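Local coordinates for sugar ABC transporter, sugar-binding protein (Streptococcus pneumoniae, PDB 2HEU), which probably binds sugars outside the cell and delivers them to an ABC transporter for uptake, here crystallised without sugar, at residues E60-R65 / Q85-A90; K144-E147 / E151-Q154; G244-G249 / T262-Q267; V312-M315 / E319-Q322. All blocks are in the same frame, centred on the assembly; numbering follows the deposited sequence.

Overall arrangement
The four contacts follow one another along the chain without overlap. Contacts 1 and 4 belong to the lobe built on the five-stranded mixed sheet, and their centres are about 25 Å apart. Contact 1 pairs helices 58-67 and 82-89; contact 4 joins helices 305-315 and 318-328. Contacts 2 and 3 lie about 23 Å apart, centre to centre, beside the three-stranded antiparallel sheet. The centres of contacts 1 and 2 are about 43 Å apart, on opposite sides of the chain's centre. The chain therefore returns to the first lobe at contact 4, as in other two-lobed solute-binding proteins, which take their ligand between the lobes.

Contact 1: E60-R65 / Q85-A90; sequences EVLKTR and QEWAKA
Trp87 reaches out from the helix of 85-90 and brings the outer atoms of its six-membered ring, CZ3 and CH2, up to Leu62 and Lys63. Leu62 CD2 meets Trp87 CZ3 at 3.9 Å, at the edge of the ring and near its plane. Leu62 CG lies at the same distance from CZ3. CG of this leucine is anti to the backbone N (chi1 -174°), which carries the branched end nearer to the indole. Lys63 presents its base rather than its tip. Its CA is 3.9 Å from Trp87 CH2, and its CG touches the same carbon at 4.0 Å. The lysine chain crosses the indole at about a right angle and then runs on, extended, away from it. The side chain of Trp87 thus spans two helices whose closest CA atoms, Lys63 and Trp87, are 9.9 Å apart.

The ionic contacts lie within the helix of 60-65. Lys63 NZ donates to Glu60 OE2 at 2.8 Å, on the syn side of the carboxylate, in a salt bridge between residues about one helical turn apart. Arg65 forms salt bridges with Glu22 and Asp70.

Helix 58-67 makes the beta-alpha-beta crossover from strand 48-53 to parallel strand 74-76, and helix 82-89 follows. Strand order 2-1-3-5-4 is that of class II periplasmic binding proteins.

Contact 2: K144-E147 / E151-Q154; sequences KVPE and EFEQ
Glu151 turns back from the first turn of its helix toward the loop of 144-147. Its CB rests 3.8 Å from Pro146 CB. CG stands beside the backbone N (chi1 -72°), and beyond it the chain is extended, which brings the carboxylate to the backbone of Glu147. CD lies 3.8 Å from Glu147 N. OE1 accepts the N-H of Glu147 at 2.9 Å, with an angle of 157° at the hydrogen. The donor comes in on the anti side, 27° out of the carboxylate plane. A water also donates to OE1 and to Val145 O, so two hydrogen bonds grip this oxygen. A second water donates to Glu151 OE2 at 2.8 Å. The Glu147 side chain is modelled with a CB-CG bond that is too short. Its link to this second water, and its approach to the Glu151 carboxylate, are therefore doubtful.

Pro146 completes the contact on the apolar side. Its CB packs 3.5 Å from Phe152 N, and its CG lies 3.9 Å from Phe152 CD1. Phe276 and Ile131 of the antiparallel sheet continue this core.

Thr148 OG1 is hydrogen-bonded to Glu151 N, consistent with an N-cap of helix 149-161. Glu151 in turn binds the N-H of the residue before that cap, which ties the incoming loop to the helix start.

Contact 3: G244-G249 / T262-Q267; sequences GAFARG and TAINEQ
Ile264 and Phe246 meet where the ends of two short helices come together. A chi1 of 178° turns the Phe246 ring away from its own backbone N and toward the other helix. Ring atom CD2 of Phe246 touches Ile264 CD1 at 3.8 Å and Ile264 CG2 at 4.0 Å. Both branches of the isoleucine therefore meet the same side of the ring. This follows from its rotamer: CG1 stands beside the backbone N (chi1 -65°), while CG2 takes the place anti to it. Phe271 packs edge-to-face with Phe246, and Tyr132 and Ile273 also touch both Phe246 and Ile264.

The CB of Ala247 points toward the second helix. It comes within 3.4 Å of Gln267 CB, a tight approach for two carbons, and lies 4.0 Å from Ile264 O. Gln267 is placed here by the backbone bond from its N to Ile264 O. Its chain bends at chi2 (-61°), and CG remains 4.1 Å from Ala247 CB.

Arg248 folds back over its own helix. One face of its guanidinium lies against the Gly244-Ala245 peptide, with Gly244 C 3.3 Å from its plane. Its NE forms a salt bridge with Asp250.

Gly249 is the first residue to leave helical angles after helix 239-247. With positive phi and two bonds back into the last turn, it forms a Schellman motif. The chain then enters strand 253-257, an outer strand of the antiparallel sheet, and helix 260-265 packs back. This is a helix-strand-helix passage at the sheet's edge, in the second lobe of the solute-binding fold.

Contact 4: V312-M315 / E319-Q322; sequences VEYM and EVMQ
The ring of Tyr314 receives Val320 over one face. Val320 CG2 sits 3.7 Å from the ring centroid, 15° off the normal, in a CH-pi contact shifted toward the rim on the CZ side. The other methyl, CG1, meets the ring at CE1 (3.6 Å). The two side chains cross at about a right angle. Phe41 of helix 31-44 meets Tyr314 edge-to-face, and Ile37 of that helix touches both Tyr314 and Val320. With chi1 at -172°, Tyr314 swings its ring to the carbonyl side of its own backbone and over the valine.

Carbonyls of the first helix also meet side chains of the second. Tyr314 O lies 3.3 Å from Val320 CB, and Met315 O lies 3.5 Å from Met321 CB. The second helix thus tucks its first turn under the last carbonyls of the first. The end of Met315 also approaches Met321 SD, but its SD-CE bond is modelled far too short, so that contact is doubtful.

Glu313 forms salt bridges with Arg104 and with Arg317 of the short turn. Helices 305-315 and 318-328 follow strand 295-298. They are two successive helices joined by a short turn and packed against helix 31-44, in the first lobe of the solute-binding fold.

Contact 1: E60-R65 / Q85-A90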
loop_
_atom_site.group_PDB
_atom_site.type_symbol
_atom_site.label_atom_id
_atom_site.label_comp_id
_atom_site.label_asym_id
_atom_site.label_seq_id
_atom_site.Cartn_x
_atom_site.Cartn_y
_atom_site.Cartn_z
ATOM N N GLU A 60 1.758 5.896 -17.521
ATOM C CA GLU A 60 1.330 6.736 -18.659
ATOM C C GLU A 60 1.473 5.951 -19.923
ATOM O O GLU A 60 0.637 6.047 -20.811
ATOM C CB GLU A 60 2.044 8.035 -18.719
ATOM C CG GLU A 60 1.722 8.894 -17.540
ATOM C CD GLU A 60 0.235 9.230 -17.512
ATOM O OE1 GLU A 60 -0.417 9.589 -18.584
ATOM O OE2 GLU A 60 -0.324 9.030 -16.460
ATOM N N VAL A 61 2.602 5.196 -20.050
ATOM C CA VAL A 61 2.806 4.380 -21.262
ATOM C C VAL A 61 1.641 3.373 -21.342
ATOM O O VAL A 61 1.108 3.124 -22.420
ATOM C CB VAL A 61 4.187 3.709 -21.247
ATOM C CG1 VAL A 61 4.253 2.683 -22.368
ATOM C CG2 VAL A 61 5.314 4.799 -21.386
ATOM N N LEU A 62 1.257 2.736 -20.263
ATOM C CA LEU A 62 0.167 1.777 -20.286
ATOM C C LEU A 62 -1.086 2.420 -20.779
ATOM O O LEU A 62 -1.837 1.834 -21.558
ATOM C CB LEU A 62 0.020 1.122 -18.951
ATOM C CG LEU A 62 -0.988 -0.003 -18.842
ATOM C CD1 LEU A 62 -0.633 -1.163 -19.759
ATOM C CD2 LEU A 62 -1.080 -0.484 -17.385
ATOM N N LYS A 63 -1.407 3.630 -20.289
ATOM C CA LYS A 63 -2.579 4.330 -20.766
ATOM C C LYS A 63 -2.512 4.531 -22.255
ATOM O O LYS A 63 -3.524 4.317 -22.978
ATOM C CB LYS A 63 -2.767 5.645 -20.048
ATOM C CG LYS A 63 -3.064 5.570 -18.579
ATOM C CD LYS A 63 -3.131 6.893 -17.909
ATOM C CE LYS A 63 -3.236 6.890 -16.410
ATOM N NZ LYS A 63 -2.971 8.299 -15.950
ATOM N N THR A 64 -1.386 4.961 -22.775
ATOM C CA THR A 64 -1.224 5.226 -24.220
ATOM C C THR A 64 -1.465 3.951 -24.977
ATOM O O THR A 64 -2.136 3.943 -26.036
ATOM C CB THR A 64 0.134 5.799 -24.500
ATOM O OG1 THR A 64 0.257 7.089 -23.836
ATOM C CG2 THR A 64 0.414 5.944 -26.008
ATOM N N ARG A 65 -0.878 2.851 -24.486
ATOM C CA ARG A 65 -0.923 1.579 -25.186
ATOM C C ARG A 65 -2.356 1.032 -25.166
ATOM O O ARG A 65 -2.807 0.508 -26.173
ATOM C CB ARG A 65 0.120 0.586 -24.675
ATOM C CG ARG A 65 1.556 1.009 -24.949
ATOM C CD ARG A 65 2.551 -0.008 -24.589
ATOM N NE ARG A 65 2.309 -1.306 -25.207
ATOM C CZ ARG A 65 2.875 -2.414 -24.865
ATOM N NH1 ARG A 65 3.869 -2.401 -23.997
ATOM N NH2 ARG A 65 2.530 -3.547 -25.459
ATOM N N GLN A 85 -10.205 -0.379 -12.747
ATOM C CA GLN A 85 -11.672 -0.447 -12.666
ATOM C C GLN A 85 -12.334 -0.218 -14.009
ATOM O O GLN A 85 -13.182 -0.990 -14.486
ATOM C CB GLN A 85 -12.154 0.628 -11.700
ATOM C CG GLN A 85 -11.709 0.305 -10.300
ATOM C CD GLN A 85 -11.904 1.463 -9.361
ATOM O OE1 GLN A 85 -11.273 1.532 -8.307
ATOM N NE2 GLN A 85 -12.684 2.415 -9.762
ATOM N N GLU A 86 -11.926 0.850 -14.631
ATOM C CA GLU A 86 -12.578 1.280 -15.864
ATOM C C GLU A 86 -12.249 0.337 -17.028
ATOM O O GLU A 86 -13.108 0.029 -17.852
ATOM C CB GLU A 86 -12.319 2.712 -16.180
ATOM C CG GLU A 86 -12.938 3.642 -15.103
ATOM C CD GLU A 86 -14.450 3.501 -14.975
ATOM O OE1 GLU A 86 -15.139 3.426 -16.020
ATOM O OE2 GLU A 86 -14.942 3.333 -13.854
ATOM N N TRP A 87 -10.990 -0.080 -17.122
ATOM C CA TRP A 87 -10.569 -0.979 -18.150
ATOM C C TRP A 87 -11.253 -2.319 -18.008
ATOM O O TRP A 87 -11.630 -2.956 -18.986
ATOM C CB TRP A 87 -9.046 -1.051 -18.260
ATOM C CG TRP A 87 -8.400 0.183 -18.718
ATOM C CD1 TRP A 87 -8.989 1.272 -19.400
ATOM C CD2 TRP A 87 -7.046 0.545 -18.539
ATOM N NE1 TRP A 87 -8.081 2.219 -19.600
ATOM C CE2 TRP A 87 -6.873 1.812 -19.124
ATOM C CE3 TRP A 87 -5.953 -0.072 -17.971
ATOM C CZ2 TRP A 87 -5.684 2.495 -19.112
ATOM C CZ3 TRP A 87 -4.779 0.630 -17.968
ATOM C CH2 TRP A 87 -4.638 1.862 -18.542
ATOM N N ALA A 88 -11.402 -2.773 -16.763
ATOM C CA ALA A 88 -12.077 -4.003 -16.496
ATOM C C ALA A 88 -13.563 -3.935 -16.923
ATOM O O ALA A 88 -14.104 -4.852 -17.563
ATOM C CB ALA A 88 -11.957 -4.396 -15.045
ATOM N N LYS A 89 -14.204 -2.790 -16.615
ATOM C CA LYS A 89 -15.600 -2.581 -17.036
ATOM C C LYS A 89 -15.696 -2.571 -18.553
ATOM O O LYS A 89 -16.687 -3.076 -19.113
ATOM C CB LYS A 89 -16.104 -1.253 -16.489
ATOM C CG LYS A 89 -16.522 -1.374 -15.120
ATOM C CD LYS A 89 -16.921 0.000 -14.570
ATOM C CE LYS A 89 -16.879 -0.082 -13.043
ATOM N NZ LYS A 89 -15.491 -0.096 -12.453
ATOM N N ALA A 90 -14.673 -2.037 -19.233
ATOM C CA ALA A 90 -14.657 -1.925 -20.680
ATOM C C ALA A 90 -14.183 -3.172 -21.396
ATOM O O ALA A 90 -14.088 -3.141 -22.675
ATOM C CB ALA A 90 -13.816 -0.776 -21.141
#

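Contact 2: K144-E147 / E151-Q154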
loop_
_atom_site.group_PDB
_atom_site.type_symbol
_atom_site.label_atom_id
_atom_site.label_comp_id
_atom_site.label_asym_id
_atom_site.label_seq_id
_atom_site.Cartn_x
_atom_site.Cartn_y
_atom_site.Cartn_z
ATOM N N LYS A 144 6.372 0.740 25.507
ATOM C CA LYS A 144 5.694 -0.327 24.882
ATOM C C LYS A 144 4.939 0.230 23.680
ATOM O O LYS A 144 4.486 1.389 23.639
ATOM C CB LYS A 144 4.661 -0.940 25.849
ATOM C CG LYS A 144 5.172 -1.427 27.113
ATOM C CD LYS A 144 6.162 -2.530 26.951
ATOM C CE LYS A 144 6.459 -3.185 28.337
ATOM N NZ LYS A 144 7.178 -2.184 29.204
ATOM N N VAL A 145 4.796 -0.620 22.693
ATOM C CA VAL A 145 3.904 -0.338 21.562
ATOM C C VAL A 145 2.513 0.024 22.083
ATOM O O VAL A 145 1.954 -0.711 22.946
ATOM C CB VAL A 145 3.782 -1.662 20.640
ATOM C CG1 VAL A 145 2.602 -1.573 19.706
ATOM C CG2 VAL A 145 5.151 -1.815 19.859
ATOM N N PRO A 146 1.893 1.076 21.577
ATOM C CA PRO A 146 0.546 1.507 22.096
ATOM C C PRO A 146 -0.559 0.725 21.448
ATOM O O PRO A 146 -0.499 0.417 20.291
ATOM C CB PRO A 146 0.517 2.968 21.705
ATOM C CG PRO A 146 1.260 2.985 20.397
ATOM C CD PRO A 146 2.389 1.985 20.506
ATOM N N GLU A 147 -1.606 0.456 22.204
ATOM C CA GLU A 147 -2.799 -0.359 21.693
ATOM C C GLU A 147 -4.040 0.321 21.718
ATOM O O GLU A 147 -5.042 -0.239 21.362
ATOM C CB GLU A 147 -3.241 -1.568 22.330
ATOM C CG GLU A 147 -2.664 -1.577 23.388
ATOM C CD GLU A 147 -1.797 -2.690 23.312
ATOM O OE1 GLU A 147 -2.124 -3.676 24.097
ATOM O OE2 GLU A 147 -1.352 -2.967 22.189
ATOM N N GLU A 151 -3.220 5.433 24.549
ATOM C CA GLU A 151 -1.854 4.968 24.837
ATOM C C GLU A 151 -0.875 5.572 23.864
ATOM O O GLU A 151 0.286 5.841 24.221
ATOM C CB GLU A 151 -1.718 3.482 24.769
ATOM C CG GLU A 151 -2.369 2.714 25.909
ATOM C CD GLU A 151 -2.055 1.280 25.937
ATOM O OE1 GLU A 151 -1.496 0.721 25.044
ATOM O OE2 GLU A 151 -2.348 0.582 26.968
ATOM N N PHE A 152 -1.256 5.841 22.631
ATOM C CA PHE A 152 -0.316 6.442 21.637
ATOM C C PHE A 152 0.018 7.887 22.045
ATOM O O PHE A 152 1.166 8.286 22.022
ATOM C CB PHE A 152 -0.968 6.304 20.274
ATOM C CG PHE A 152 -0.005 6.520 19.079
ATOM C CD1 PHE A 152 1.349 6.685 19.171
ATOM C CD2 PHE A 152 -0.611 6.517 17.825
ATOM C CE1 PHE A 152 2.115 6.817 18.008
ATOM C CE2 PHE A 152 0.158 6.652 16.685
ATOM C CZ PHE A 152 1.528 6.796 16.784
ATOM N N GLU A 153 -1.015 8.642 22.459
ATOM C CA GLU A 153 -0.802 9.977 22.955
ATOM C C GLU A 153 0.203 9.915 24.131
ATOM O O GLU A 153 1.158 10.696 24.184
ATOM C CB GLU A 153 -2.139 10.570 23.516
ATOM C CG GLU A 153 -3.145 10.873 22.516
ATOM C CD GLU A 153 -4.511 11.242 23.098
ATOM O OE1 GLU A 153 -4.734 10.965 24.312
ATOM O OE2 GLU A 153 -5.347 11.788 22.356
ATOM N N GLN A 154 -0.010 8.980 25.064
ATOM C CA GLN A 154 0.847 8.943 26.246
ATOM C C GLN A 154 2.258 8.559 25.897
ATOM O O GLN A 154 3.204 9.052 26.489
ATOM C CB GLN A 154 0.259 8.020 27.309
ATOM C CG GLN A 154 0.978 8.137 28.627
ATOM C CD GLN A 154 0.827 9.546 29.212
ATOM O OE1 GLN A 154 1.879 10.248 29.454
ATOM N NE2 GLN A 154 -0.386 10.030 29.361
HETATM O O HOH W 1 0.861 -0.313 25.655
HETATM O O HOH W 2 -2.524 -2.164 26.783
#

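Contact 3: G244-G249 / T262-Q267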
loop_
_atom_site.group_PDB
_atom_site.type_symbol
_atom_site.label_atom_id
_atom_site.label_comp_id
_atom_site.label_asym_id
_atom_site.label_seq_id
_atom_site.Cartn_x
_atom_site.Cartn_y
_atom_site.Cartn_z
ATOM N N GLY A 244 16.527 8.841 7.066
ATOM C CA GLY A 244 17.813 8.983 7.700
ATOM C C GLY A 244 17.711 9.260 9.169
ATOM O O GLY A 244 18.433 8.638 9.985
ATOM N N ALA A 245 16.833 10.140 9.598
ATOM C CA ALA A 245 16.688 10.475 11.011
ATOM C C ALA A 245 16.295 9.179 11.791
ATOM O O ALA A 245 16.805 8.950 12.898
ATOM C CB ALA A 245 15.656 11.540 11.244
ATOM N N PHE A 246 15.371 8.402 11.240
ATOM C CA PHE A 246 14.978 7.165 11.915
ATOM C C PHE A 246 16.148 6.192 11.958
ATOM O O PHE A 246 16.448 5.587 12.986
ATOM C CB PHE A 246 13.749 6.594 11.235
ATOM C CG PHE A 246 13.309 5.300 11.841
ATOM C CD1 PHE A 246 12.699 5.258 13.107
ATOM C CD2 PHE A 246 13.534 4.084 11.217
ATOM C CE1 PHE A 246 12.371 4.083 13.707
ATOM C CE2 PHE A 246 13.163 2.885 11.807
ATOM C CZ PHE A 246 12.578 2.886 13.051
ATOM N N ALA A 247 16.798 5.993 10.801
ATOM C CA ALA A 247 17.922 5.006 10.731
ATOM C C ALA A 247 19.049 5.373 11.691
ATOM O O ALA A 247 19.729 4.487 12.220
ATOM C CB ALA A 247 18.439 4.892 9.343
ATOM N N ARG A 248 19.279 6.678 11.884
ATOM C CA ARG A 248 20.327 7.139 12.764
ATOM C C ARG A 248 19.991 7.019 14.246
ATOM O O ARG A 248 20.853 7.211 15.081
ATOM C CB ARG A 248 20.652 8.628 12.536
ATOM C CG ARG A 248 21.396 8.915 11.204
ATOM C CD ARG A 248 21.733 10.392 11.095
ATOM N NE ARG A 248 20.615 11.279 10.956
ATOM C CZ ARG A 248 20.013 11.624 9.794
ATOM N NH1 ARG A 248 20.471 11.154 8.633
ATOM N NH2 ARG A 248 19.082 12.544 9.779
ATOM N N GLY A 249 18.721 6.796 14.571
ATOM C CA GLY A 249 18.254 6.791 15.951
ATOM C C GLY A 249 17.970 8.145 16.472
ATOM O O GLY A 249 17.796 8.328 17.693
ATOM N N THR A 262 13.178 -0.841 2.951
ATOM C CA THR A 262 14.292 -0.987 2.053
ATOM C C THR A 262 15.240 0.206 2.182
ATOM O O THR A 262 16.491 0.074 2.362
ATOM C CB THR A 262 13.703 -1.030 0.632
ATOM O OG1 THR A 262 12.621 -2.028 0.556
ATOM C CG2 THR A 262 14.787 -1.350 -0.374
ATOM N N ALA A 263 14.652 1.424 2.163
ATOM C CA ALA A 263 15.415 2.640 2.312
ATOM C C ALA A 263 16.078 2.713 3.672
ATOM O O ALA A 263 17.227 3.172 3.810
ATOM C CB ALA A 263 14.559 3.858 2.042
ATOM N N ILE A 264 15.356 2.352 4.735
ATOM C CA ILE A 264 15.913 2.395 6.074
ATOM C C ILE A 264 17.142 1.451 6.131
ATOM O O ILE A 264 18.189 1.858 6.684
ATOM C CB ILE A 264 14.852 1.975 7.139
ATOM C CG1 ILE A 264 13.716 3.019 7.148
ATOM C CG2 ILE A 264 15.527 1.861 8.493
ATOM C CD1 ILE A 264 12.500 2.510 7.870
ATOM N N ASN A 265 17.021 0.264 5.633
ATOM C CA ASN A 265 18.163 -0.705 5.762
ATOM C C ASN A 265 19.380 -0.198 5.046
ATOM O O ASN A 265 20.499 -0.516 5.498
ATOM C CB ASN A 265 17.741 -2.072 5.304
ATOM C CG ASN A 265 16.872 -2.794 6.275
ATOM O OD1 ASN A 265 16.962 -2.539 7.489
ATOM N ND2 ASN A 265 16.094 -3.721 5.786
ATOM N N GLU A 266 19.271 0.528 3.973
ATOM C CA GLU A 266 20.440 0.926 3.237
ATOM C C GLU A 266 21.198 2.053 3.941
ATOM O O GLU A 266 22.287 2.476 3.512
ATOM C CB GLU A 266 20.032 1.364 1.806
ATOM C CG GLU A 266 19.476 0.260 0.955
ATOM C CD GLU A 266 19.568 0.499 -0.512
ATOM O OE1 GLU A 266 19.887 1.611 -0.926
ATOM O OE2 GLU A 266 19.393 -0.532 -1.256
ATOM N N GLN A 267 20.616 2.561 5.045
ATOM C CA GLN A 267 21.310 3.531 5.900
ATOM C C GLN A 267 22.095 2.870 7.027
ATOM O O GLN A 267 22.749 3.594 7.802
ATOM C CB GLN A 267 20.250 4.489 6.479
ATOM C CG GLN A 267 19.586 5.310 5.399
ATOM C CD GLN A 267 20.529 6.199 4.639
ATOM O OE1 GLN A 267 21.517 6.717 5.218
ATOM N NE2 GLN A 267 20.276 6.435 3.358
#

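Contact 4: V312-M315 / E319-Q322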
loop_
_atom_site.group_PDB
_atom_site.type_symbol
_atom_site.label_atom_id
_atom_site.label_comp_id
_atom_site.label_asym_id
_atom_site.label_seq_id
_atom_site.Cartn_x
_atom_site.Cartn_y
_atom_site.Cartn_z
ATOM N N VAL A 312 0.842 -16.503 -15.350
ATOM C CA VAL A 312 0.179 -16.061 -14.116
ATOM C C VAL A 312 0.106 -17.242 -13.106
ATOM O O VAL A 312 0.437 -17.089 -11.920
ATOM C CB VAL A 312 -1.166 -15.500 -14.404
ATOM C CG1 VAL A 312 -1.922 -15.118 -13.110
ATOM C CG2 VAL A 312 -1.053 -14.236 -15.313
ATOM N N GLU A 313 -0.308 -18.426 -13.595
ATOM C CA GLU A 313 -0.413 -19.581 -12.709
ATOM C C GLU A 313 0.928 -19.888 -12.068
ATOM O O GLU A 313 0.984 -20.223 -10.885
ATOM C CB GLU A 313 -0.956 -20.776 -13.493
ATOM C CG GLU A 313 -1.174 -21.978 -12.592
ATOM C CD GLU A 313 -0.028 -22.914 -12.475
ATOM O OE1 GLU A 313 0.582 -23.242 -13.528
ATOM O OE2 GLU A 313 0.180 -23.449 -11.368
ATOM N N TYR A 314 2.003 -19.840 -12.821
ATOM C CA TYR A 314 3.283 -20.169 -12.323
ATOM C C TYR A 314 3.626 -19.308 -11.090
ATOM O O TYR A 314 4.127 -19.837 -10.077
ATOM C CB TYR A 314 4.381 -19.942 -13.438
ATOM C CG TYR A 314 5.719 -20.419 -13.091
ATOM C CD1 TYR A 314 6.786 -19.583 -12.888
ATOM C CD2 TYR A 314 5.986 -21.778 -13.010
ATOM C CE1 TYR A 314 8.018 -20.022 -12.625
ATOM C CE2 TYR A 314 7.263 -22.268 -12.746
ATOM C CZ TYR A 314 8.261 -21.384 -12.534
ATOM O OH TYR A 314 9.530 -21.800 -12.193
ATOM N N MET A 315 3.335 -18.004 -11.171
ATOM C CA MET A 315 3.662 -17.122 -10.062
ATOM C C MET A 315 2.830 -17.383 -8.826
ATOM O O MET A 315 3.232 -16.972 -7.711
ATOM C CB MET A 315 3.540 -15.673 -10.548
ATOM C CG MET A 315 4.162 -14.628 -9.603
ATOM S SD MET A 315 5.918 -14.644 -9.813
ATOM C CE MET A 315 5.870 -14.739 -8.674
ATOM N N GLU A 319 6.308 -22.222 -4.262
ATOM C CA GLU A 319 7.734 -22.228 -4.381
ATOM C C GLU A 319 8.309 -21.215 -5.402
ATOM O O GLU A 319 9.501 -20.927 -5.423
ATOM C CB GLU A 319 8.145 -23.695 -4.812
ATOM C CG GLU A 319 7.650 -24.187 -6.204
ATOM C CD GLU A 319 6.210 -24.682 -6.282
ATOM O OE1 GLU A 319 5.479 -24.645 -5.273
ATOM O OE2 GLU A 319 5.862 -25.332 -7.310
ATOM N N VAL A 320 7.431 -20.714 -6.230
ATOM C CA VAL A 320 7.819 -19.624 -7.160
ATOM C C VAL A 320 7.661 -18.249 -6.474
ATOM O O VAL A 320 8.641 -17.506 -6.414
ATOM C CB VAL A 320 6.983 -19.642 -8.464
ATOM C CG1 VAL A 320 7.377 -18.559 -9.373
ATOM C CG2 VAL A 320 7.172 -21.044 -9.165
ATOM N N MET A 321 6.514 -18.028 -5.890
ATOM C CA MET A 321 6.265 -16.826 -5.118
ATOM C C MET A 321 7.325 -16.670 -4.052
ATOM O O MET A 321 7.777 -15.548 -3.753
ATOM C CB MET A 321 4.836 -16.783 -4.605
ATOM C CG MET A 321 4.513 -15.491 -3.836
ATOM S SD MET A 321 4.430 -14.122 -5.064
ATOM C CE MET A 321 5.186 -12.941 -4.138
ATOM N N GLN A 322 7.777 -17.795 -3.422
ATOM C CA GLN A 322 8.796 -17.696 -2.412
ATOM C C GLN A 322 10.055 -16.954 -2.889
ATOM O O GLN A 322 10.680 -16.215 -2.118
ATOM C CB GLN A 322 9.219 -19.084 -1.943
ATOM C CG GLN A 322 10.059 -19.120 -0.656
ATOM C CD GLN A 322 9.250 -18.838 0.566
ATOM O OE1 GLN A 322 9.494 -17.822 1.345
ATOM N NE2 GLN A 322 8.261 -19.613 0.760
#